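PDB 2PSM: interleukin-15 receptor alpha chain from Mus musculus, which binds the cytokine interleukin-15 through its sushi domain and probably presents it to the signalling subunits of the receptor. Local coordinates for residues S31-V36 against A62-P67. Sequence-based numbering, arbitrary orientation.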
loop_
_atom_site.group_PDB
_atom_site.type_symbol
_atom_site.label_atom_id
_atom_site.label_comp_id
_atom_site.label_asym_id
_atom_site.label_seq_id
_atom_site.Cartn_x
_atom_site.Cartn_y
_atom_site.Cartn_z
ATOM N N SER B 31 12.422 6.449 15.287
ATOM C CA SER B 31 12.570 5.023 15.009
ATOM C C SER B 31 11.331 4.455 14.323
ATOM O O SER B 31 10.205 4.805 14.672
ATOM C CB SER B 31 12.826 4.236 16.293
ATOM O OG SER B 31 12.911 2.843 16.004
ATOM N N ARG B 32 11.553 3.573 13.352
ATOM C CA ARG B 32 10.471 2.934 12.602
ATOM C C ARG B 32 10.556 1.427 12.818
ATOM O O ARG B 32 11.546 0.799 12.446
ATOM C CB ARG B 32 10.614 3.253 11.107
ATOM C CG ARG B 32 10.579 4.741 10.800
ATOM C CD ARG B 32 11.000 5.051 9.366
ATOM N NE ARG B 32 9.884 5.530 8.558
ATOM C CZ ARG B 32 9.156 4.766 7.756
ATOM N NH1 ARG B 32 9.430 3.478 7.646
ATOM N NH2 ARG B 32 8.153 5.291 7.068
ATOM N N GLU B 33 9.520 0.853 13.420
ATOM C CA GLU B 33 9.491 -0.582 13.692
ATOM C C GLU B 33 8.290 -1.201 12.992
ATOM O O GLU B 33 7.351 -0.501 12.621
ATOM C CB GLU B 33 9.389 -0.843 15.202
ATOM C CG GLU B 33 10.528 -0.266 16.056
ATOM C CD GLU B 33 11.868 -0.982 15.868
ATOM O OE1 GLU B 33 11.876 -2.195 15.574
ATOM O OE2 GLU B 33 12.923 -0.333 16.035
ATOM N N ARG B 34 8.309 -2.517 12.824
ATOM C CA ARG B 34 7.212 -3.184 12.150
ATOM C C ARG B 34 6.756 -4.461 12.818
ATOM O O ARG B 34 7.570 -5.292 13.220
ATOM C CB ARG B 34 7.594 -3.512 10.699
ATOM C CG ARG B 34 7.630 -2.318 9.757
ATOM C CD ARG B 34 7.998 -2.764 8.340
ATOM N NE ARG B 34 8.153 -1.624 7.439
ATOM C CZ ARG B 34 7.140 -0.940 6.918
ATOM N NH1 ARG B 34 5.890 -1.283 7.199
ATOM N NH2 ARG B 34 7.378 0.095 6.121
ATOM N N TYR B 35 5.440 -4.602 12.930
ATOM C CA TYR B 35 4.825 -5.800 13.486
ATOM C C TYR B 35 5.003 -6.884 12.426
ATOM O O TYR B 35 5.192 -6.577 11.247
ATOM C CB TYR B 35 3.323 -5.578 13.687
ATOM C CG TYR B 35 2.958 -4.684 14.852
ATOM C CD1 TYR B 35 2.800 -5.211 16.134
ATOM C CD2 TYR B 35 2.763 -3.317 14.672
ATOM C CE1 TYR B 35 2.453 -4.394 17.213
ATOM C CE2 TYR B 35 2.417 -2.493 15.737
ATOM C CZ TYR B 35 2.265 -3.038 17.007
ATOM O OH TYR B 35 1.940 -2.229 18.070
ATOM N N VAL B 36 4.928 -8.141 12.845
ATOM C CA VAL B 36 5.043 -9.273 11.934
ATOM C C VAL B 36 3.862 -10.182 12.241
ATOM O O VAL B 36 3.712 -10.636 13.376
ATOM C CB VAL B 36 6.356 -10.062 12.161
ATOM C CG1 VAL B 36 6.362 -11.336 11.314
ATOM C CG2 VAL B 36 7.551 -9.190 11.795
ATOM N N ALA B 62 7.186 11.174 23.933
ATOM C CA ALA B 62 7.097 10.458 22.675
ATOM C C ALA B 62 6.067 9.340 22.776
ATOM O O ALA B 62 5.761 8.855 23.863
ATOM C CB ALA B 62 8.466 9.886 22.305
ATOM N N HIS B 63 5.533 8.946 21.628
ATOM C CA HIS B 63 4.545 7.881 21.554
ATOM C C HIS B 63 4.627 7.259 20.169
ATOM O O HIS B 63 5.108 7.884 19.214
ATOM C CB HIS B 63 3.139 8.438 21.782
ATOM C CG HIS B 63 2.668 9.351 20.693
ATOM N ND1 HIS B 63 2.197 8.888 19.483
ATOM C CD2 HIS B 63 2.637 10.703 20.615
ATOM C CE1 HIS B 63 1.896 9.915 18.707
ATOM N NE2 HIS B 63 2.154 11.027 19.370
ATOM N N TRP B 64 4.175 6.017 20.075
ATOM C CA TRP B 64 4.158 5.298 18.816
ATOM C C TRP B 64 2.941 5.748 18.022
ATOM O O TRP B 64 1.877 5.991 18.600
ATOM C CB TRP B 64 4.054 3.794 19.067
ATOM C CG TRP B 64 5.293 3.181 19.621
ATOM C CD1 TRP B 64 5.473 2.685 20.884
ATOM C CD2 TRP B 64 6.526 2.967 18.926
ATOM N NE1 TRP B 64 6.743 2.172 21.014
ATOM C CE2 TRP B 64 7.411 2.333 19.830
ATOM C CE3 TRP B 64 6.968 3.245 17.626
ATOM C CZ2 TRP B 64 8.715 1.977 19.473
ATOM C CZ3 TRP B 64 8.266 2.886 17.271
ATOM C CH2 TRP B 64 9.125 2.260 18.192
ATOM N N THR B 65 3.096 5.882 16.707
ATOM C CA THR B 65 1.965 6.265 15.870
ATOM C C THR B 65 0.971 5.114 15.956
ATOM O O THR B 65 1.351 3.993 16.283
ATOM C CB THR B 65 2.381 6.463 14.405
ATOM O OG1 THR B 65 3.207 5.370 13.991
ATOM C CG2 THR B 65 3.140 7.763 14.242
ATOM N N THR B 66 -0.297 5.384 15.671
ATOM C CA THR B 66 -1.320 4.346 15.748
ATOM C C THR B 66 -1.276 3.410 14.537
ATOM O O THR B 66 -1.433 3.845 13.395
ATOM C CB THR B 66 -2.715 4.968 15.845
ATOM O OG1 THR B 66 -2.772 5.811 17.000
ATOM C CG2 THR B 66 -3.774 3.885 15.971
ATOM N N PRO B 67 -1.064 2.106 14.779
ATOM C CA PRO B 67 -1.000 1.126 13.692
ATOM C C PRO B 67 -2.360 0.845 13.053
ATOM O O PRO B 67 -3.395 0.908 13.718
ATOM C CB PRO B 67 -0.404 -0.106 14.378
ATOM C CG PRO B 67 -0.974 -0.019 15.760
ATOM C CD PRO B 67 -0.841 1.460 16.089
#
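W64 reaches across to S31 and E33 with the outer corner of its indole: CH2 lies 3.6 Å from CG of E33, and CZ3 lies 3.8 Å from the carbonyl O of S31. The long indole spans the gap between strands that are not neighbours, since strand 50-56 runs between them. E33 suits its place because its CG methylene is apolar and its carboxylate polar. The methylene lies against the tryptophan, while a bend at chi2 (-70°) carries the carboxylate to the backbone N-H groups of K25 and N26, its plane nearly perpendicular (85°) to the indole. W64 NE1 is likewise tied to the carbonyl of P12 and S31 OG to that of N26. Farther along, Y35 meets P67 obliquely, CE2 standing 3.9 Å from CB of the proline, whose compact pyrrolidine offers the tyrosine a non-polar surface; the OH of this buried ring bonds to the V15 carbonyl. Across the pair the chemistry is van der Waals contact, whereas the polar ends of S31, E33, Y35 and W64 bond to residues before strand 20-21 or between it and 32-37, consistent with apolar contact joining the strands while polar ends secure the loops of this small sushi domain.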